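Local coordinates for mRNA-decapping enzyme subunit 1 (Saccharomyces cerevisiae, PDB 1Q67), which forms the decapping complex with DCP2, which removes the 7-methylguanine cap from mRNA during normal turnover and nonsense-mediated decay, at residues 56-59 / 60-64; 193-196 / 197-201; 217-220 / 221-225. All blocks are in the same frame, centred on the assembly; numbering follows the deposited sequence.

In the fold
Contacts 1 and 2 both reach the five-stranded antiparallel sheet, where strands 55-59 and 200-205 flank strand 43-50, and they touch: Trp-56 packs on Val-200 and Tyr-201, and Leu-59 on the Tyr-201 ring. Contact 3 lies on helix 208-223, about 24 Å from contact 1 between centres and on the opposite side of the chain's centre; it meets contact 2 where Ile-193 and Ile-218 pack together. All three are partly buried. Contact 1 turns on a buried lysine at a strand corner beside the second subunit, contact 2 on hairpin backbone bonds with a polar turn, and contact 3 on a helix that buries Ile-218, Leu-221 and Leu-222 while its lysine, tyrosine and glutamate are exposed.

Contact 1: 56-59 / 60-64; sequences WNKL and EYQGV
Two side chains bent at chi2 meet here: Lys-58 sends CG anti to its backbone N (chi1 170°) and then folds at CG, while Gln-62, with CG beside its own backbone N, folds back so that its amide crosses the lysine chain. The ammonium thereby reaches the main chain beyond the corner, where Lys-58 NZ makes a weak hydrogen bond of 3.0 Å to Tyr-61 O. Ser-45 OG and Leu-46 O also accept from NZ, and the ring of Tyr-47 adds a cation-pi contact, so this buried charge is held mostly by strand 43-50. NE2 of Gln-62 lies 2.8 Å from Lys-58 NZ, a meeting of two donors and no bond. The chain turns a corner at Glu-60, at the end of strand 55-59, yet Tyr-61 and Gly-63 still bond to strand 43-50; a second corner at Gly-63 leads into strand 64-70, in the other sheet of the beta sandwich. Tyr-61 N gives a weak, bent bond to Leu-59 O (2.8 Å) across the first turn, and CB of Leu-59 sits at the edge of the Tyr-61 ring, 4.2 Å from CD1. Gln-62 also packs on Tyr-47 of the second subunit, and Lys-58 on that subunit's Gln-62.

Contact 2: 193-196 / 197-201; sequences IKNL and KHEVY
Ile-193 and Tyr-201 form an antiparallel hydrogen-bonded pair, Tyr-201 N to Ile-193 O being nearly straight (2.9 Å, 177° at the hydrogen) and Ile-193 N returning a bond to Tyr-201 O. Beyond the non-hydrogen-bonded pair Lys-194 and Val-200, Asn-195 N gives a short bond of 2.6 Å to Glu-199 O. Lys-194 and Val-200 share one face of the sheet, Lys-194 CG lying 4.2 Å from Val-200 CG2. Extended as far as CD, the lysine chain lays that carbon over the centre of the His-198 ring in a CH-pi contact, 4.1 Å from the centroid; bends at chi3 and chi4 then bring NZ back to Asn-195 O (3.1 Å) and to Cys-181 O. This is the tip of the beta hairpin joining strands 190-194 and 200-205, closed by a type I turn from Asn-195 to His-198 with a G1 beta bulge, His-198 taking the left-handed bulge position. In that turn His-198 N approaches Asn-195 O from above the carbonyl plane, whereas NZ comes in nearly in line with the C=O, so the oxygen takes two donors from different directions. Asn-195 and Glu-199 run side by side with amide and carboxylate planes 10° apart. Although ND2 is 2.9 Å from Glu-199 OE2, the angle is too poor for a bond; Glu-199 OE1 makes a salt bridge with Lys-48, and Asn-195 OD1 accepts from Leu-196 N. ND2 also lies in plane at the edge of the Tyr-201 ring, near CE1, while Leu-196 packs on Tyr-138, Val-158 and Met-182.

Contact 3: 217-220 / 221-225; sequences LIKY and LLENE
Asn-224 reaches back over Tyr-220: its CB lies 3.5 Å from Tyr-220 O, CG comes within 4.0 Å of the ring at CZ, and ND2 gives a hydrogen bond of 2.9 Å to that same Tyr-220 O. The bond is straight (168° at the hydrogen) and uses a carbonyl lone pair. ND2 also rests over the centre of the Tyr-220 ring, 3.2 Å above its plane, the ring and amide planes being 36° apart. Tyr-220 carries CG anti to its backbone N (chi1 -176°), which sets the ring beneath the amide. This is the C-terminal end of helix 208-223, which packs on Ile-67 of strand 64-70 through Leu-217, Ile-218 and Leu-221, consistent with the C-terminal helix of a PH-like fold. Tyr-220 O also takes a weak backbone bond from Asn-224 N, the side-chain bond being the shorter and straighter. With alanine in place of Asn-224, Tyr-220 O would probably keep that weak bond alone, and the ring would lose the amide nitrogen over its centre. One turn apart, Leu-217 CD1 meets Leu-221 CG at 4.0 Å, and Ile-218 lies alongside Leu-222. Lys-219 and Glu-223 form an exposed salt bridge of doubtful geometry.

Contact 1: 56-59 / 60-64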
ATOM      1  N   TRP B  56      13.713   1.157   4.536  1.00 45.48           N
ATOM      2  CA  TRP B  56      12.575   1.684   3.804  1.00 43.11           C
ATOM      3  C   TRP B  56      11.426   1.964   4.759  1.00 42.74           C
ATOM      4  O   TRP B  56      11.023   1.079   5.523  1.00 41.91           O
ATOM      5  CB  TRP B  56      12.091   0.677   2.763  1.00 40.45           C
ATOM      6  CG  TRP B  56      12.980   0.521   1.572  1.00 37.70           C
ATOM      7  CD1 TRP B  56      13.774  -0.550   1.271  1.00 35.27           C
ATOM      8  CD2 TRP B  56      13.135   1.455   0.501  1.00 35.17           C
ATOM      9  NE1 TRP B  56      14.415  -0.338   0.074  1.00 37.50           N
ATOM     10  CE2 TRP B  56      14.044   0.885  -0.419  1.00 35.82           C
ATOM     11  CE3 TRP B  56      12.598   2.722   0.232  1.00 33.40           C
ATOM     12  CZ2 TRP B  56      14.427   1.540  -1.594  1.00 35.05           C
ATOM     13  CZ3 TRP B  56      12.980   3.374  -0.938  1.00 34.06           C
ATOM     14  CH2 TRP B  56      13.887   2.782  -1.833  1.00 34.12           C
ATOM     15  N   ASN B  57      10.911   3.192   4.732  1.00 41.21           N
ATOM     16  CA  ASN B  57       9.763   3.539   5.566  1.00 38.86           C
ATOM     17  C   ASN B  57       8.528   3.500   4.685  1.00 38.87           C
ATOM     18  O   ASN B  57       8.501   4.110   3.614  1.00 37.99           O
ATOM     19  CB  ASN B  57       9.891   4.941   6.170  1.00 40.28           C
ATOM     20  CG  ASN B  57      10.889   4.993   7.309  1.00 43.38           C
ATOM     21  OD1 ASN B  57      11.022   4.039   8.079  1.00 45.03           O
ATOM     22  ND2 ASN B  57      11.585   6.113   7.433  1.00 44.91           N
ATOM     23  N   LYS B  58       7.507   2.775   5.127  1.00 38.47           N
ATOM     24  CA  LYS B  58       6.269   2.683   4.367  1.00 36.84           C
ATOM     25  C   LYS B  58       5.498   3.986   4.503  1.00 36.46           C
ATOM     26  O   LYS B  58       5.301   4.482   5.615  1.00 36.27           O
ATOM     27  CB  LYS B  58       5.423   1.515   4.892  1.00 38.66           C
ATOM     28  CG  LYS B  58       4.004   1.451   4.341  1.00 35.76           C
ATOM     29  CD  LYS B  58       3.973   1.409   2.817  1.00 37.27           C
ATOM     30  CE  LYS B  58       2.534   1.534   2.323  1.00 39.68           C
ATOM     31  NZ  LYS B  58       2.406   2.042   0.931  1.00 35.48           N
ATOM     32  N   LEU B  59       5.083   4.562   3.379  1.00 35.12           N
ATOM     33  CA  LEU B  59       4.305   5.795   3.423  1.00 36.32           C
ATOM     34  C   LEU B  59       2.834   5.445   3.206  1.00 37.10           C
ATOM     35  O   LEU B  59       2.519   4.386   2.661  1.00 36.44           O
ATOM     36  CB  LEU B  59       4.767   6.780   2.344  1.00 37.18           C
ATOM     37  CG  LEU B  59       6.214   7.275   2.419  1.00 36.57           C
ATOM     38  CD1 LEU B  59       6.414   8.376   1.388  1.00 34.96           C
ATOM     39  CD2 LEU B  59       6.519   7.796   3.826  1.00 34.89           C
ATOM     40  N   GLU B  60       1.941   6.343   3.610  1.00 37.15           N
ATOM     41  CA  GLU B  60       0.504   6.101   3.491  1.00 40.70           C
ATOM     42  C   GLU B  60      -0.092   6.249   2.093  1.00 38.78           C
ATOM     43  O   GLU B  60      -1.147   6.853   1.933  1.00 40.44           O
ATOM     44  CB  GLU B  60      -0.263   7.016   4.457  1.00 43.44           C
ATOM     45  CG  GLU B  60       0.117   6.840   5.920  1.00 50.44           C
ATOM     46  CD  GLU B  60      -0.931   7.403   6.881  1.00 54.84           C
ATOM     47  OE1 GLU B  60      -1.343   8.579   6.711  1.00 54.62           O
ATOM     48  OE2 GLU B  60      -1.337   6.663   7.810  1.00 55.86           O
ATOM     49  N   TYR B  61       0.571   5.711   1.080  1.00 37.51           N
ATOM     50  CA  TYR B  61       0.036   5.814  -0.271  1.00 34.60           C
ATOM     51  C   TYR B  61       0.170   4.507  -1.027  1.00 34.32           C
ATOM     52  O   TYR B  61       1.259   3.928  -1.093  1.00 35.28           O
ATOM     53  CB  TYR B  61       0.737   6.924  -1.059  1.00 34.95           C
ATOM     54  CG  TYR B  61       0.636   8.289  -0.419  1.00 33.49           C
ATOM     55  CD1 TYR B  61       1.663   8.771   0.389  1.00 35.11           C
ATOM     56  CD2 TYR B  61      -0.493   9.090  -0.604  1.00 31.91           C
ATOM     57  CE1 TYR B  61       1.576  10.014   1.005  1.00 35.37           C
ATOM     58  CE2 TYR B  61      -0.599  10.343   0.008  1.00 33.45           C
ATOM     59  CZ  TYR B  61       0.445  10.794   0.813  1.00 35.77           C
ATOM     60  OH  TYR B  61       0.373  12.015   1.434  1.00 37.98           O
ATOM     61  N   GLN B  62      -0.954   4.045  -1.570  1.00 32.92           N
ATOM     62  CA  GLN B  62      -1.030   2.806  -2.356  1.00 33.95           C
ATOM     63  C   GLN B  62      -2.274   2.953  -3.216  1.00 32.96           C
ATOM     64  O   GLN B  62      -3.303   3.432  -2.742  1.00 32.70           O
ATOM     65  CB  GLN B  62      -1.259   1.563  -1.488  1.00 35.78           C
ATOM     66  CG  GLN B  62      -0.561   1.528  -0.160  1.00 41.57           C
ATOM     67  CD  GLN B  62      -1.031   2.613   0.772  1.00 36.91           C
ATOM     68  OE1 GLN B  62      -2.203   2.993   0.772  1.00 41.92           O
ATOM     69  NE2 GLN B  62      -0.121   3.115   1.582  1.00 39.36           N
ATOM     70  N   GLY B  63      -2.194   2.510  -4.461  1.00 31.53           N
ATOM     71  CA  GLY B  63      -3.336   2.619  -5.343  1.00 31.60           C
ATOM     72  C   GLY B  63      -2.915   2.733  -6.790  1.00 31.89           C
ATOM     73  O   GLY B  63      -1.892   2.181  -7.188  1.00 32.77           O
ATOM     74  N   VAL B  64      -3.703   3.451  -7.579  1.00 32.71           N
ATOM     75  CA  VAL B  64      -3.402   3.626  -8.987  1.00 34.07           C
ATOM     76  C   VAL B  64      -2.230   4.590  -9.175  1.00 34.54           C
ATOM     77  O   VAL B  64      -2.209   5.687  -8.607  1.00 33.42           O
ATOM     78  CB  VAL B  64      -4.624   4.162  -9.758  1.00 34.08           C
ATOM     79  CG1 VAL B  64      -4.285   4.282 -11.235  1.00 34.14           C
ATOM     80  CG2 VAL B  64      -5.811   3.221  -9.581  1.00 34.78           C
TER

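Contact 2: 193-196 / 197-201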
ATOM      1  N   ILE B 193      13.092   5.768  -7.313  1.00 39.24           N
ATOM      2  CA  ILE B 193      13.151   7.083  -7.917  1.00 39.92           C
ATOM      3  C   ILE B 193      13.815   8.105  -7.006  1.00 41.17           C
ATOM      4  O   ILE B 193      13.462   8.230  -5.827  1.00 40.05           O
ATOM      5  CB  ILE B 193      11.734   7.579  -8.290  1.00 40.93           C
ATOM      6  CG1 ILE B 193      11.131   6.664  -9.359  1.00 41.22           C
ATOM      7  CG2 ILE B 193      11.791   9.013  -8.803  1.00 40.92           C
ATOM      8  CD1 ILE B 193       9.720   7.031  -9.754  1.00 41.70           C
ATOM      9  N   LYS B 194      14.788   8.823  -7.566  1.00 41.99           N
ATOM     10  CA  LYS B 194      15.502   9.856  -6.831  1.00 42.28           C
ATOM     11  C   LYS B 194      14.924  11.209  -7.237  1.00 42.30           C
ATOM     12  O   LYS B 194      14.824  11.537  -8.418  1.00 40.41           O
ATOM     13  CB  LYS B 194      17.004   9.810  -7.130  1.00 45.94           C
ATOM     14  CG  LYS B 194      17.845  10.640  -6.163  1.00 49.07           C
ATOM     15  CD  LYS B 194      19.303  10.734  -6.597  1.00 52.21           C
ATOM     16  CE  LYS B 194      19.462  11.644  -7.816  1.00 54.40           C
ATOM     17  NZ  LYS B 194      18.987  13.044  -7.538  1.00 54.94           N
ATOM     18  N   ASN B 195      14.532  11.956  -6.216  1.00 43.69           N
ATOM     19  CA  ASN B 195      13.929  13.285  -6.285  1.00 46.84           C
ATOM     20  C   ASN B 195      14.888  14.340  -6.839  1.00 46.60           C
ATOM     21  O   ASN B 195      16.085  14.088  -6.982  1.00 45.08           O
ATOM     22  CB  ASN B 195      13.559  13.708  -4.853  1.00 48.56           C
ATOM     23  CG  ASN B 195      12.358  14.596  -4.796  1.00 52.04           C
ATOM     24  OD1 ASN B 195      12.021  15.278  -5.769  1.00 59.18           O
ATOM     25  ND2 ASN B 195      11.700  14.614  -3.644  1.00 51.82           N
ATOM     26  N   LEU B 196      14.347  15.528  -7.114  1.00 47.23           N
ATOM     27  CA  LEU B 196      15.142  16.659  -7.581  1.00 48.75           C
ATOM     28  C   LEU B 196      15.932  17.161  -6.372  1.00 49.75           C
ATOM     29  O   LEU B 196      16.888  17.925  -6.511  1.00 50.45           O
ATOM     30  CB  LEU B 196      14.240  17.790  -8.083  1.00 50.78           C
ATOM     31  CG  LEU B 196      13.633  17.689  -9.483  1.00 51.79           C
ATOM     32  CD1 LEU B 196      12.524  18.710  -9.637  1.00 51.43           C
ATOM     33  CD2 LEU B 196      14.716  17.913 -10.520  1.00 52.39           C
ATOM     34  N   LYS B 197      15.513  16.721  -5.186  1.00 49.23           N
ATOM     35  CA  LYS B 197      16.148  17.102  -3.928  1.00 49.45           C
ATOM     36  C   LYS B 197      16.988  15.965  -3.366  1.00 49.44           C
ATOM     37  O   LYS B 197      17.414  16.006  -2.217  1.00 50.91           O
ATOM     38  CB  LYS B 197      15.081  17.498  -2.901  1.00 50.10           C
ATOM     39  CG  LYS B 197      14.969  19.000  -2.643  1.00 51.50           C
ATOM     40  CD  LYS B 197      14.635  19.782  -3.898  1.00 53.75           C
ATOM     41  CE  LYS B 197      14.383  21.255  -3.579  1.00 54.79           C
ATOM     42  NZ  LYS B 197      15.567  21.923  -2.957  1.00 55.60           N
ATOM     43  N   HIS B 198      17.215  14.944  -4.183  1.00 50.38           N
ATOM     44  CA  HIS B 198      18.002  13.784  -3.784  1.00 51.14           C
ATOM     45  C   HIS B 198      17.263  12.850  -2.815  1.00 49.10           C
ATOM     46  O   HIS B 198      17.874  11.970  -2.207  1.00 48.95           O
ATOM     47  CB  HIS B 198      19.334  14.229  -3.164  1.00 55.59           C
ATOM     48  CG  HIS B 198      20.442  13.230  -3.324  1.00 61.12           C
ATOM     49  ND1 HIS B 198      20.358  11.937  -2.851  1.00 63.76           N
ATOM     50  CD2 HIS B 198      21.656  13.336  -3.916  1.00 62.62           C
ATOM     51  CE1 HIS B 198      21.473  11.289  -3.146  1.00 64.48           C
ATOM     52  NE2 HIS B 198      22.276  12.115  -3.792  1.00 63.19           N
ATOM     53  N   GLU B 199      15.956  13.040  -2.655  1.00 46.48           N
ATOM     54  CA  GLU B 199      15.193  12.153  -1.775  1.00 43.94           C
ATOM     55  C   GLU B 199      14.911  10.891  -2.576  1.00 40.48           C
ATOM     56  O   GLU B 199      14.651  10.958  -3.776  1.00 38.29           O
ATOM     57  CB  GLU B 199      13.882  12.805  -1.338  1.00 46.48           C
ATOM     58  CG  GLU B 199      14.089  14.109  -0.612  1.00 49.91           C
ATOM     59  CD  GLU B 199      12.790  14.756  -0.201  1.00 53.92           C
ATOM     60  OE1 GLU B 199      12.263  14.395   0.871  1.00 55.25           O
ATOM     61  OE2 GLU B 199      12.293  15.621  -0.960  1.00 56.53           O
ATOM     62  N   VAL B 200      14.974   9.744  -1.913  1.00 37.58           N
ATOM     63  CA  VAL B 200      14.761   8.467  -2.576  1.00 36.93           C
ATOM     64  C   VAL B 200      13.454   7.760  -2.196  1.00 35.10           C
ATOM     65  O   VAL B 200      13.185   7.504  -1.024  1.00 35.11           O
ATOM     66  CB  VAL B 200      15.949   7.521  -2.291  1.00 37.57           C
ATOM     67  CG1 VAL B 200      15.726   6.186  -2.965  1.00 38.05           C
ATOM     68  CG2 VAL B 200      17.252   8.159  -2.781  1.00 39.46           C
ATOM     69  N   TYR B 201      12.647   7.453  -3.205  1.00 34.65           N
ATOM     70  CA  TYR B 201      11.382   6.757  -2.992  1.00 33.18           C
ATOM     71  C   TYR B 201      11.448   5.398  -3.657  1.00 33.71           C
ATOM     72  O   TYR B 201      12.173   5.210  -4.639  1.00 33.28           O
ATOM     73  CB  TYR B 201      10.197   7.531  -3.589  1.00 31.66           C
ATOM     74  CG  TYR B 201       9.904   8.839  -2.902  1.00 34.84           C
ATOM     75  CD1 TYR B 201      10.586  10.005  -3.259  1.00 37.09           C
ATOM     76  CD2 TYR B 201       8.962   8.912  -1.874  1.00 34.66           C
ATOM     77  CE1 TYR B 201      10.337  11.213  -2.609  1.00 36.03           C
ATOM     78  CE2 TYR B 201       8.711  10.112  -1.219  1.00 36.32           C
ATOM     79  CZ  TYR B 201       9.404  11.257  -1.593  1.00 36.76           C
ATOM     80  OH  TYR B 201       9.165  12.443  -0.942  1.00 40.00           O
TER

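Contact 3: 217-220 / 221-225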
ATOM      1  N   LEU B 217      10.008   4.212 -19.225  1.00 35.82           N
ATOM      2  CA  LEU B 217       9.359   5.480 -19.522  1.00 34.31           C
ATOM      3  C   LEU B 217      10.008   6.651 -18.777  1.00 32.91           C
ATOM      4  O   LEU B 217      10.311   7.679 -19.374  1.00 33.94           O
ATOM      5  CB  LEU B 217       7.871   5.416 -19.173  1.00 33.00           C
ATOM      6  CG  LEU B 217       7.116   6.745 -19.259  1.00 34.62           C
ATOM      7  CD1 LEU B 217       7.160   7.263 -20.692  1.00 31.57           C
ATOM      8  CD2 LEU B 217       5.668   6.548 -18.801  1.00 34.19           C
ATOM      9  N   ILE B 218      10.221   6.505 -17.477  1.00 32.11           N
ATOM     10  CA  ILE B 218      10.817   7.592 -16.715  1.00 34.79           C
ATOM     11  C   ILE B 218      12.235   7.895 -17.196  1.00 34.69           C
ATOM     12  O   ILE B 218      12.633   9.056 -17.298  1.00 37.37           O
ATOM     13  CB  ILE B 218      10.849   7.278 -15.211  1.00 34.28           C
ATOM     14  CG1 ILE B 218       9.414   7.118 -14.689  1.00 34.26           C
ATOM     15  CG2 ILE B 218      11.561   8.406 -14.465  1.00 33.42           C
ATOM     16  CD1 ILE B 218       9.334   6.600 -13.268  1.00 33.72           C
ATOM     17  N   LYS B 219      12.985   6.839 -17.481  1.00 36.39           N
ATOM     18  CA  LYS B 219      14.347   6.955 -17.977  1.00 37.42           C
ATOM     19  C   LYS B 219      14.306   7.783 -19.254  1.00 37.74           C
ATOM     20  O   LYS B 219      15.083   8.719 -19.426  1.00 36.47           O
ATOM     21  CB  LYS B 219      14.896   5.557 -18.273  1.00 42.47           C
ATOM     22  CG  LYS B 219      16.306   5.504 -18.833  1.00 46.91           C
ATOM     23  CD  LYS B 219      17.342   5.812 -17.778  1.00 51.33           C
ATOM     24  CE  LYS B 219      18.747   5.523 -18.302  1.00 55.11           C
ATOM     25  NZ  LYS B 219      19.812   6.092 -17.418  1.00 56.12           N
ATOM     26  N   TYR B 220      13.374   7.440 -20.139  1.00 36.81           N
ATOM     27  CA  TYR B 220      13.224   8.145 -21.406  1.00 35.92           C
ATOM     28  C   TYR B 220      12.849   9.614 -21.212  1.00 35.23           C
ATOM     29  O   TYR B 220      13.329  10.485 -21.934  1.00 35.90           O
ATOM     30  CB  TYR B 220      12.149   7.470 -22.269  1.00 36.70           C
ATOM     31  CG  TYR B 220      11.995   8.096 -23.640  1.00 37.51           C
ATOM     32  CD1 TYR B 220      12.767   7.658 -24.723  1.00 38.36           C
ATOM     33  CD2 TYR B 220      11.132   9.172 -23.839  1.00 38.73           C
ATOM     34  CE1 TYR B 220      12.683   8.282 -25.960  1.00 37.89           C
ATOM     35  CE2 TYR B 220      11.042   9.804 -25.074  1.00 40.62           C
ATOM     36  CZ  TYR B 220      11.824   9.355 -26.127  1.00 41.25           C
ATOM     37  OH  TYR B 220      11.754   9.999 -27.337  1.00 44.58           O
ATOM     38  N   LEU B 221      11.968   9.891 -20.259  1.00 35.88           N
ATOM     39  CA  LEU B 221      11.542  11.265 -20.023  1.00 34.06           C
ATOM     40  C   LEU B 221      12.667  12.081 -19.406  1.00 33.81           C
ATOM     41  O   LEU B 221      12.779  13.287 -19.647  1.00 32.23           O
ATOM     42  CB  LEU B 221      10.312  11.297 -19.109  1.00 33.43           C
ATOM     43  CG  LEU B 221       9.021  10.636 -19.603  1.00 31.73           C
ATOM     44  CD1 LEU B 221       8.001  10.683 -18.465  1.00 32.27           C
ATOM     45  CD2 LEU B 221       8.470  11.361 -20.840  1.00 29.03           C
ATOM     46  N   LEU B 222      13.507  11.427 -18.613  1.00 33.64           N
ATOM     47  CA  LEU B 222      14.621  12.128 -17.980  1.00 36.07           C
ATOM     48  C   LEU B 222      15.781  12.418 -18.940  1.00 37.42           C
ATOM     49  O   LEU B 222      16.367  13.496 -18.903  1.00 37.71           O
ATOM     50  CB  LEU B 222      15.157  11.324 -16.795  1.00 33.57           C
ATOM     51  CG  LEU B 222      14.275  11.155 -15.554  1.00 34.58           C
ATOM     52  CD1 LEU B 222      15.042  10.341 -14.517  1.00 31.09           C
ATOM     53  CD2 LEU B 222      13.889  12.523 -14.983  1.00 33.40           C
ATOM     54  N   GLU B 223      16.089  11.446 -19.794  1.00 40.65           N
ATOM     55  CA  GLU B 223      17.190  11.508 -20.759  1.00 43.22           C
ATOM     56  C   GLU B 223      16.948  12.294 -22.040  1.00 42.46           C
ATOM     57  O   GLU B 223      17.881  12.527 -22.801  1.00 42.71           O
ATOM     58  CB  GLU B 223      17.590  10.088 -21.173  1.00 46.73           C
ATOM     59  CG  GLU B 223      18.932   9.613 -20.681  1.00 52.94           C
ATOM     60  CD  GLU B 223      18.950   9.353 -19.202  1.00 55.37           C
ATOM     61  OE1 GLU B 223      18.589  10.281 -18.445  1.00 58.29           O
ATOM     62  OE2 GLU B 223      19.334   8.231 -18.796  1.00 55.45           O
ATOM     63  N   ASN B 224      15.711  12.681 -22.312  1.00 43.13           N
ATOM     64  CA  ASN B 224      15.456  13.414 -23.540  1.00 42.54           C
ATOM     65  C   ASN B 224      14.995  14.836 -23.319  1.00 44.22           C
ATOM     66  O   ASN B 224      14.711  15.248 -22.193  1.00 44.11           O
ATOM     67  CB  ASN B 224      14.444  12.661 -24.399  1.00 42.43           C
ATOM     68  CG  ASN B 224      15.031  11.409 -25.008  1.00 44.41           C
ATOM     69  OD1 ASN B 224      15.748  11.475 -26.007  1.00 47.70           O
ATOM     70  ND2 ASN B 224      14.760  10.261 -24.396  1.00 41.53           N
ATOM     71  N   GLU B 225      14.940  15.579 -24.418  1.00 45.11           N
ATOM     72  CA  GLU B 225      14.521  16.972 -24.425  1.00 47.21           C
ATOM     73  C   GLU B 225      13.044  17.071 -24.045  1.00 47.03           C
ATOM     74  O   GLU B 225      12.260  16.166 -24.331  1.00 45.48           O
ATOM     75  CB  GLU B 225      14.731  17.542 -25.828  1.00 50.32           C
ATOM     76  CG  GLU B 225      14.884  19.043 -25.904  1.00 56.32           C
ATOM     77  CD  GLU B 225      16.171  19.531 -25.262  1.00 59.28           C
ATOM     78  OE1 GLU B 225      17.218  18.864 -25.443  1.00 59.14           O
ATOM     79  OE2 GLU B 225      16.135  20.588 -24.590  1.00 60.63           O
TER